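Local coordinates for uncharacterized SRPBCC domain-containing protein (Micromonospora chersina, PDB 6V04), which is of unknown function but, as a START/Bet v1-like protein encoded in the dynemicin biosynthetic locus, may bind or process an intermediate of that pathway, at residues 92-97 / 105-110; 12-17 / 121-126; 217-222 / 248-253. One frame throughout, in Å; residues are numbered along the deposited sequence.

Overall arrangement
The chain folds into two halves, each built on a seven-stranded antiparallel sheet with the strand order 1-7-6-5-4-3-2 and each ending in a long helix. Contacts 1 and 2 belong to the first half, their centres about 10 Å apart. Contact 1 pairs neighbouring strands of its sheet, and contact 2 sets the next strand, 14-20, against helix 116-139; along the chain, contact 1 is nested within the loop that contact 2 closes. They touch directly, D109 with W126, and form one continuous helix-on-sheet core. Contact 3 follows as a separate surface contact in the second half, where a hairpin loop meets the lead-in to helix 252-277, its centre about 38 and 31 Å from those of contacts 1 and 2.

Contact 1 of 3, residues 92-97 / 105-110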
loop_
_atom_site.group_PDB
_atom_site.type_symbol
_atom_site.label_atom_id
_atom_site.label_comp_id
_atom_site.label_asym_id
_atom_site.label_seq_id
_atom_site.Cartn_x
_atom_site.Cartn_y
_atom_site.Cartn_z
ATOM N N VAL A 92 9.474 -9.292 6.990
ATOM C CA VAL A 92 10.351 -8.163 6.705
ATOM C C VAL A 92 11.523 -8.189 7.676
ATOM O O VAL A 92 11.351 -8.456 8.870
ATOM C CB VAL A 92 9.592 -6.817 6.775
ATOM C CG1 VAL A 92 10.498 -5.657 6.392
ATOM C CG2 VAL A 92 8.367 -6.851 5.845
ATOM N N GLY A 93 12.717 -7.926 7.157
ATOM C CA GLY A 93 13.883 -7.780 8.009
ATOM C C GLY A 93 14.671 -6.537 7.660
ATOM O O GLY A 93 14.866 -6.243 6.478
ATOM N N TRP A 94 15.081 -5.768 8.673
ATOM C CA TRP A 94 15.983 -4.634 8.507
ATOM C C TRP A 94 17.240 -4.964 9.292
ATOM O O TRP A 94 17.191 -5.067 10.520
ATOM C CB TRP A 94 15.366 -3.335 9.026
ATOM C CG TRP A 94 14.186 -2.805 8.289
ATOM C CD1 TRP A 94 13.614 -3.302 7.153
ATOM C CD2 TRP A 94 13.428 -1.644 8.651
ATOM N NE1 TRP A 94 12.540 -2.508 6.786
ATOM C CE2 TRP A 94 12.410 -1.494 7.695
ATOM C CE3 TRP A 94 13.517 -0.717 9.700
ATOM C CZ2 TRP A 94 11.481 -0.459 7.754
ATOM C CZ3 TRP A 94 12.593 0.312 9.752
ATOM C CH2 TRP A 94 11.592 0.430 8.784
ATOM N N THR A 95 18.359 -5.151 8.595
ATOM C CA THR A 95 19.589 -5.633 9.211
ATOM C C THR A 95 20.712 -4.643 8.950
ATOM O O THR A 95 20.923 -4.227 7.806
ATOM C CB THR A 95 19.956 -7.018 8.675
ATOM O OG1 THR A 95 18.822 -7.885 8.815
ATOM C CG2 THR A 95 21.166 -7.602 9.419
ATOM N N LEU A 96 21.419 -4.262 10.012
ATOM C CA LEU A 96 22.523 -3.317 9.928
ATOM C C LEU A 96 23.848 -4.050 10.010
ATOM O O LEU A 96 24.048 -4.883 10.900
ATOM C CB LEU A 96 22.474 -2.297 11.058
ATOM C CG LEU A 96 21.272 -1.364 11.053
ATOM C CD1 LEU A 96 21.458 -0.315 12.124
ATOM C CD2 LEU A 96 21.070 -0.733 9.681
ATOM N N THR A 97 24.761 -3.701 9.114
ATOM C CA THR A 97 26.135 -4.170 9.183
ATOM C C THR A 97 27.059 -2.965 9.134
ATOM O O THR A 97 26.945 -2.124 8.235
ATOM C CB THR A 97 26.444 -5.152 8.051
ATOM O OG1 THR A 97 26.264 -4.518 6.783
ATOM C CG2 THR A 97 25.511 -6.346 8.129
ATOM N N LEU A 105 22.408 -0.939 5.476
ATOM C CA LEU A 105 21.105 -1.462 5.857
ATOM C C LEU A 105 20.638 -2.401 4.754
ATOM O O LEU A 105 20.573 -2.005 3.587
ATOM C CB LEU A 105 20.091 -0.336 6.066
ATOM C CG LEU A 105 18.617 -0.743 6.117
ATOM C CD1 LEU A 105 18.330 -1.505 7.374
ATOM C CD2 LEU A 105 17.718 0.490 6.027
ATOM N N THR A 106 20.316 -3.635 5.124
ATOM C CA THR A 106 19.781 -4.624 4.202
ATOM C C THR A 106 18.325 -4.885 4.556
ATOM O O THR A 106 18.017 -5.226 5.703
ATOM C CB THR A 106 20.584 -5.929 4.277
ATOM O OG1 THR A 106 21.960 -5.665 3.991
ATOM C CG2 THR A 106 20.055 -6.963 3.287
ATOM N N VAL A 107 17.439 -4.731 3.574
ATOM C CA VAL A 107 16.014 -4.985 3.743
ATOM C C VAL A 107 15.661 -6.269 3.016
ATOM O O VAL A 107 15.939 -6.406 1.819
ATOM C CB VAL A 107 15.154 -3.834 3.203
ATOM C CG1 VAL A 107 13.672 -4.194 3.341
ATOM C CG2 VAL A 107 15.477 -2.534 3.929
ATOM N N ASP A 108 15.050 -7.200 3.743
ATOM C CA ASP A 108 14.456 -8.410 3.194
ATOM C C ASP A 108 12.941 -8.309 3.288
ATOM O O ASP A 108 12.412 -7.926 4.332
ATOM C CB ASP A 108 14.897 -9.644 3.978
ATOM C CG ASP A 108 16.369 -9.938 3.845
ATOM O OD1 ASP A 108 16.835 -10.131 2.707
ATOM O OD2 ASP A 108 17.049 -9.995 4.892
ATOM N N ASP A 109 12.239 -8.678 2.215
ATOM C CA ASP A 109 10.774 -8.660 2.206
ATOM C C ASP A 109 10.317 -9.865 1.401
ATOM O O ASP A 109 10.508 -9.896 0.182
ATOM C CB ASP A 109 10.242 -7.348 1.607
ATOM C CG ASP A 109 8.725 -7.247 1.618
ATOM O OD1 ASP A 109 8.036 -8.288 1.639
ATOM O OD2 ASP A 109 8.205 -6.092 1.573
ATOM N N SER A 110 9.761 -10.877 2.072
ATOM C CA SER A 110 9.289 -12.066 1.390
ATOM C C SER A 110 7.843 -12.364 1.760
ATOM O O SER A 110 7.343 -11.956 2.815
ATOM C CB SER A 110 10.184 -13.278 1.700
ATOM O OG SER A 110 10.294 -13.482 3.092
HETATM O O HOH W 1 17.482 -7.843 6.554
HETATM O O HOH W 2 23.237 -5.148 6.264
#
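W94 sets CG anti to its carbonyl carbon (chi1 -67°) and V107 sets CG1 anti to its backbone N (chi1 177°), torsions that stand the indole and the valine branches side by side, pointing the same way. Both belong to a beta hairpin, strands 90-98 and 103-110, in the antiparallel sheet of a START/Bet v1-like half. W94 CD1 lies 3.8 Å from V107 CG2, with V107 CG1 scarcely farther away, so the pyrrole end of the indole leans obliquely on both methyls. L105 CD1 fills the next place on this face: it reaches W94 CB at 3.9 Å and L96 CD2 at 3.7 Å, linking the two residues of the facing strand. Beyond the hairpin, the W94 ring meets F79 and F41 edge-to-face and W126 of helix 116-139 with planes nearly perpendicular. An alanine in place of W94 would probably open a gap beside the V107 methyls and leave the F79, F41 and W126 rings without the partner they pack on. D109 lies on the same face, and its buried carboxylate is satisfied by a salt bridge to R114 and a hydrogen bond from W126.

The backbones are joined by reciprocal bonds at two hydrogen-bonded pairs, G93 with D108 and T95 with T106. In the second, T106 N donates to T95 O at 2.8 Å. On the opposite face, where T95, T106 and D108 project, D108 OD1 is taken by W13 NE1. A water molecule ties the three residues together: it accepts from T95 OG1 at 2.6 Å and donates to T106 O at 2.8 Å and to D108 OD2 at 2.8 Å.

Contact 2 of 3, residues 12-17 / 121-126; sequences DWVRVM and QLKAGW
K123 reaches from helix 116-139 across to strand 14-20, its side chain crossing that of V16 at a slant. Its CB is 4.2 Å from V14 CG1, and its CG is 4.0 Å from V16 CG2. The chain stays extended until chi4, where a bend (66°) turns the ammonium back to the strand, so that NZ lies 3.1 Å from R15 O and returns to within 4.1 Å of V16 CG2. A water accepts from both K123 NZ and R15 N, bridging lysine and strand backbone. Beneath this polar margin the packing is apolar. V14 presses CG1 on K123 CA at 3.8 Å, close against the helix backbone, while its other branch, CG2, reaches L122 CD2. V16 CG2 meets W126 CB at 3.9 Å, at the root of the tryptophan side chain. The strand and helix segments run at 23° to one another, their axes 8.5 Å apart. This is the helix-against-sheet packing of the START/Bet v1 fold: V14 also touches V119, and V16 touches L127 and V130 on the same helix, while strand 14-20 lies at the edge of the sheet, hydrogen-bonded to strand 103-110.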
loop_
_atom_site.group_PDB
_atom_site.type_symbol
_atom_site.label_atom_id
_atom_site.label_comp_id
_atom_site.label_asym_id
_atom_site.label_seq_id
_atom_site.Cartn_x
_atom_site.Cartn_y
_atom_site.Cartn_z
ATOM N N ASP A 12 9.789 -14.482 -4.921
ATOM C CA ASP A 12 9.044 -13.485 -4.165
ATOM C C ASP A 12 9.931 -12.598 -3.305
ATOM O O ASP A 12 9.452 -11.573 -2.810
ATOM C CB ASP A 12 8.023 -14.173 -3.257
ATOM C CG ASP A 12 8.679 -15.052 -2.213
ATOM O OD1 ASP A 12 9.123 -16.163 -2.574
ATOM O OD2 ASP A 12 8.775 -14.610 -1.045
ATOM N N TRP A 13 11.200 -12.953 -3.126
ATOM C CA TRP A 13 12.037 -12.375 -2.079
ATOM C C TRP A 13 12.712 -11.106 -2.582
ATOM O O TRP A 13 13.628 -11.158 -3.407
ATOM C CB TRP A 13 13.056 -13.418 -1.647
ATOM C CG TRP A 13 14.029 -13.016 -0.620
ATOM C CD1 TRP A 13 14.010 -11.914 0.176
ATOM C CD2 TRP A 13 15.202 -13.750 -0.272
ATOM N NE1 TRP A 13 15.118 -11.917 1.006
ATOM C CE2 TRP A 13 15.859 -13.036 0.744
ATOM C CE3 TRP A 13 15.759 -14.944 -0.734
ATOM C CZ2 TRP A 13 17.047 -13.483 1.316
ATOM C CZ3 TRP A 13 16.935 -15.382 -0.173
ATOM C CH2 TRP A 13 17.568 -14.647 0.844
ATOM N N VAL A 14 12.264 -9.960 -2.080
ATOM C CA VAL A 14 12.848 -8.680 -2.439
ATOM C C VAL A 14 13.967 -8.365 -1.461
ATOM O O VAL A 14 13.787 -8.475 -0.243
ATOM C CB VAL A 14 11.776 -7.578 -2.438
ATOM C CG1 VAL A 14 12.428 -6.229 -2.587
ATOM C CG2 VAL A 14 10.785 -7.840 -3.558
ATOM N N ARG A 15 15.131 -8.003 -1.993
ATOM C CA ARG A 15 16.299 -7.651 -1.195
ATOM C C ARG A 15 16.826 -6.317 -1.694
ATOM O O ARG A 15 17.126 -6.175 -2.884
ATOM C CB ARG A 15 17.392 -8.715 -1.299
ATOM C CG ARG A 15 17.030 -10.025 -0.687
ATOM C CD ARG A 15 17.792 -11.155 -1.369
ATOM N NE ARG A 15 16.947 -11.785 -2.379
ATOM C CZ ARG A 15 17.365 -12.236 -3.556
ATOM N NH1 ARG A 15 18.641 -12.131 -3.913
ATOM N NH2 ARG A 15 16.491 -12.788 -4.385
ATOM N N VAL A 16 16.912 -5.337 -0.798
ATOM C CA VAL A 16 17.391 -4.000 -1.123
ATOM C C VAL A 16 18.413 -3.603 -0.066
ATOM O O VAL A 16 18.310 -3.995 1.099
ATOM C CB VAL A 16 16.231 -2.978 -1.196
ATOM C CG1 VAL A 16 16.745 -1.555 -1.104
ATOM C CG2 VAL A 16 15.446 -3.172 -2.484
ATOM N N MET A 17 19.420 -2.837 -0.484
ATOM C CA MET A 17 20.472 -2.389 0.413
ATOM C C MET A 17 20.744 -0.910 0.181
ATOM O O MET A 17 20.541 -0.389 -0.919
ATOM C CB MET A 17 21.788 -3.181 0.213
ATOM C CG MET A 17 21.726 -4.657 0.564
ATOM S SD MET A 17 21.037 -5.695 -0.744
ATOM C CE MET A 17 21.789 -7.277 -0.355
ATOM N N GLN A 121 7.363 -3.567 -8.394
ATOM C CA GLN A 121 6.838 -2.429 -7.644
ATOM C C GLN A 121 7.378 -2.410 -6.219
ATOM O O GLN A 121 7.684 -1.341 -5.671
ATOM C CB GLN A 121 5.309 -2.479 -7.617
ATOM C CG GLN A 121 4.621 -2.026 -8.890
ATOM C CD GLN A 121 3.133 -2.335 -8.875
ATOM O OE1 GLN A 121 2.325 -1.531 -8.407
ATOM N NE2 GLN A 121 2.767 -3.508 -9.379
ATOM N N LEU A 122 7.479 -3.582 -5.599
ATOM C CA LEU A 122 7.930 -3.651 -4.217
ATOM C C LEU A 122 9.411 -3.319 -4.103
ATOM O O LEU A 122 9.829 -2.639 -3.158
ATOM C CB LEU A 122 7.624 -5.040 -3.654
ATOM C CG LEU A 122 7.685 -5.196 -2.144
ATOM C CD1 LEU A 122 6.841 -4.142 -1.436
ATOM C CD2 LEU A 122 7.205 -6.586 -1.778
ATOM N N LYS A 123 10.227 -3.782 -5.051
ATOM C CA LYS A 123 11.629 -3.385 -5.046
ATOM C C LYS A 123 11.763 -1.874 -5.185
ATOM O O LYS A 123 12.526 -1.240 -4.445
ATOM C CB LYS A 123 12.388 -4.092 -6.163
ATOM C CG LYS A 123 13.893 -3.939 -6.050
ATOM C CD LYS A 123 14.613 -4.694 -7.158
ATOM C CE LYS A 123 16.122 -4.607 -7.003
ATOM N NZ LYS A 123 16.605 -5.304 -5.775
ATOM N N ALA A 124 11.003 -1.276 -6.106
ATOM C CA ALA A 124 11.052 0.170 -6.276
ATOM C C ALA A 124 10.608 0.881 -5.006
ATOM O O ALA A 124 11.193 1.904 -4.622
ATOM C CB ALA A 124 10.178 0.590 -7.456
ATOM N N GLY A 125 9.582 0.341 -4.339
ATOM C CA GLY A 125 9.107 0.939 -3.100
ATOM C C GLY A 125 10.155 0.943 -2.010
ATOM O O GLY A 125 10.349 1.946 -1.320
ATOM N N TRP A 126 10.855 -0.182 -1.844
ATOM C CA TRP A 126 11.903 -0.236 -0.830
ATOM C C TRP A 126 13.114 0.605 -1.214
ATOM O O TRP A 126 13.773 1.167 -0.330
ATOM C CB TRP A 126 12.319 -1.690 -0.580
ATOM C CG TRP A 126 11.395 -2.409 0.364
ATOM C CD1 TRP A 126 10.618 -3.495 0.094
ATOM C CD2 TRP A 126 11.159 -2.081 1.733
ATOM N NE1 TRP A 126 9.910 -3.861 1.206
ATOM C CE2 TRP A 126 10.223 -3.009 2.230
ATOM C CE3 TRP A 126 11.643 -1.094 2.583
ATOM C CZ2 TRP A 126 9.770 -2.971 3.539
ATOM C CZ3 TRP A 126 11.193 -1.065 3.884
ATOM C CH2 TRP A 126 10.266 -1.999 4.347
HETATM O O HOH W 3 15.531 -8.042 -4.887
#

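Contact 3 of 3, residues 217-222 / 248-253; sequences PGARTV and LGLSDL
R220 and L248 join the hairpin loop between strands 209-214 and 223-230 to the turn leading into helix 252-277, in the second half, whose sheet order and long helix, matching the first, suggest a second START/Bet v1-like unit. R220 N donates to L248 O at 2.9 Å; the bond is fairly straight (167° at the hydrogen), but the donor stands well above the carbonyl plane. The same oxygen is flanked by A219 CB at 3.5 Å and by R220 CG at 3.5 Å, the latter brought there by a chi1 of 67° that places CG between the backbone N and the carbonyl carbon. L248 folds its CD2 back to A219 CB at 3.7 Å and to T221 O at 3.6 Å. Next to it, L250 lays CD2 against G218 O, also at 3.6 Å. G249 comes so close under the arginine chain that a CB here would run into R220 CG.

A second shell fixes these groups. R220 NH1 bonds to R247 O, tying the arginine's far end to the residue just before L248, and L248 and L250 both rest on L258 of the helix. E255 accepts from L250 N, and at the helix N-cap S251 OG hydrogen-bonds to Q254 N.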
loop_
_atom_site.group_PDB
_atom_site.type_symbol
_atom_site.label_atom_id
_atom_site.label_comp_id
_atom_site.label_asym_id
_atom_site.label_seq_id
_atom_site.Cartn_x
_atom_site.Cartn_y
_atom_site.Cartn_z
ATOM N N PRO A 217 -15.147 15.716 -10.197
ATOM C CA PRO A 217 -15.638 17.071 -10.476
ATOM C C PRO A 217 -14.517 18.097 -10.442
ATOM O O PRO A 217 -13.733 18.166 -9.487
ATOM C CB PRO A 217 -16.664 17.308 -9.363
ATOM C CG PRO A 217 -17.104 15.941 -8.957
ATOM C CD PRO A 217 -15.885 15.091 -9.086
ATOM N N GLY A 218 -14.427 18.884 -11.511
ATOM C CA GLY A 218 -13.462 19.956 -11.609
ATOM C C GLY A 218 -12.155 19.580 -12.271
ATOM O O GLY A 218 -11.360 20.475 -12.586
ATOM N N ALA A 219 -11.912 18.293 -12.504
ATOM C CA ALA A 219 -10.590 17.801 -12.868
ATOM C C ALA A 219 -10.351 17.838 -14.372
ATOM O O ALA A 219 -11.284 17.744 -15.172
ATOM C CB ALA A 219 -10.419 16.378 -12.365
ATOM N N ARG A 220 -9.071 17.939 -14.749
ATOM C CA ARG A 220 -8.685 18.020 -16.152
ATOM C C ARG A 220 -8.591 16.661 -16.829
ATOM O O ARG A 220 -8.504 16.612 -18.062
ATOM C CB ARG A 220 -7.342 18.748 -16.299
ATOM C CG ARG A 220 -6.145 17.994 -15.716
ATOM C CD ARG A 220 -4.812 18.556 -16.201
ATOM N NE ARG A 220 -4.521 18.178 -17.583
ATOM C CZ ARG A 220 -4.035 16.996 -17.951
ATOM N NH1 ARG A 220 -3.789 16.059 -17.042
ATOM N NH2 ARG A 220 -3.800 16.743 -19.233
ATOM N N THR A 221 -8.588 15.571 -16.065
ATOM C CA THR A 221 -8.546 14.227 -16.619
ATOM C C THR A 221 -9.332 13.315 -15.690
ATOM O O THR A 221 -9.742 13.721 -14.602
ATOM C CB THR A 221 -7.112 13.722 -16.779
ATOM O OG1 THR A 221 -7.123 12.454 -17.449
ATOM C CG2 THR A 221 -6.452 13.560 -15.423
ATOM N N VAL A 222 -9.549 12.082 -16.132
ATOM C CA VAL A 222 -10.279 11.095 -15.357
ATOM C C VAL A 222 -9.274 10.205 -14.644
ATOM O O VAL A 222 -8.115 10.081 -15.049
ATOM C CB VAL A 222 -11.241 10.248 -16.229
ATOM C CG1 VAL A 222 -12.177 11.141 -17.013
ATOM C CG2 VAL A 222 -10.453 9.328 -17.152
ATOM N N LEU A 248 -4.864 15.575 -11.902
ATOM C CA LEU A 248 -6.215 16.119 -11.936
ATOM C C LEU A 248 -6.267 17.618 -12.171
ATOM O O LEU A 248 -7.345 18.126 -12.474
ATOM C CB LEU A 248 -6.927 15.787 -10.624
ATOM C CG LEU A 248 -7.169 14.296 -10.357
ATOM C CD1 LEU A 248 -7.816 14.119 -8.999
ATOM C CD2 LEU A 248 -8.021 13.678 -11.437
ATOM N N GLY A 249 -5.151 18.336 -12.050
ATOM C CA GLY A 249 -5.199 19.773 -12.242
ATOM C C GLY A 249 -5.966 20.499 -11.167
ATOM O O GLY A 249 -6.518 21.581 -11.425
ATOM N N LEU A 250 -6.019 19.940 -9.967
ATOM C CA LEU A 250 -6.668 20.542 -8.816
ATOM C C LEU A 250 -5.596 20.993 -7.826
ATOM O O LEU A 250 -4.390 20.765 -8.018
ATOM C CB LEU A 250 -7.656 19.555 -8.183
ATOM C CG LEU A 250 -8.839 19.137 -9.059
ATOM C CD1 LEU A 250 -9.619 18.040 -8.392
ATOM C CD2 LEU A 250 -9.736 20.329 -9.331
ATOM N N SER A 251 -6.027 21.643 -6.749
ATOM C CA SER A 251 -5.060 22.033 -5.737
ATOM C C SER A 251 -4.467 20.781 -5.100
ATOM O O SER A 251 -5.080 19.712 -5.083
ATOM C CB SER A 251 -5.700 22.913 -4.661
ATOM O OG SER A 251 -6.503 22.140 -3.787
ATOM N N ASP A 252 -3.265 20.925 -4.545
ATOM C CA ASP A 252 -2.631 19.742 -3.968
ATOM C C ASP A 252 -3.464 19.180 -2.827
ATOM O O ASP A 252 -3.590 17.962 -2.686
ATOM C CB ASP A 252 -1.225 20.049 -3.477
ATOM C CG ASP A 252 -0.590 18.854 -2.838
ATOM O OD1 ASP A 252 -0.204 17.939 -3.583
ATOM O OD2 ASP A 252 -0.531 18.790 -1.597
ATOM N N LEU A 253 -4.041 20.046 -1.992
ATOM C CA LEU A 253 -4.853 19.515 -0.906
ATOM C C LEU A 253 -6.101 18.815 -1.428
ATOM O O LEU A 253 -6.534 17.816 -0.849
ATOM C CB LEU A 253 -5.198 20.617 0.084
ATOM C CG LEU A 253 -3.983 21.114 0.880
ATOM C CD1 LEU A 253 -4.405 22.243 1.803
ATOM C CD2 LEU A 253 -3.360 19.989 1.677
#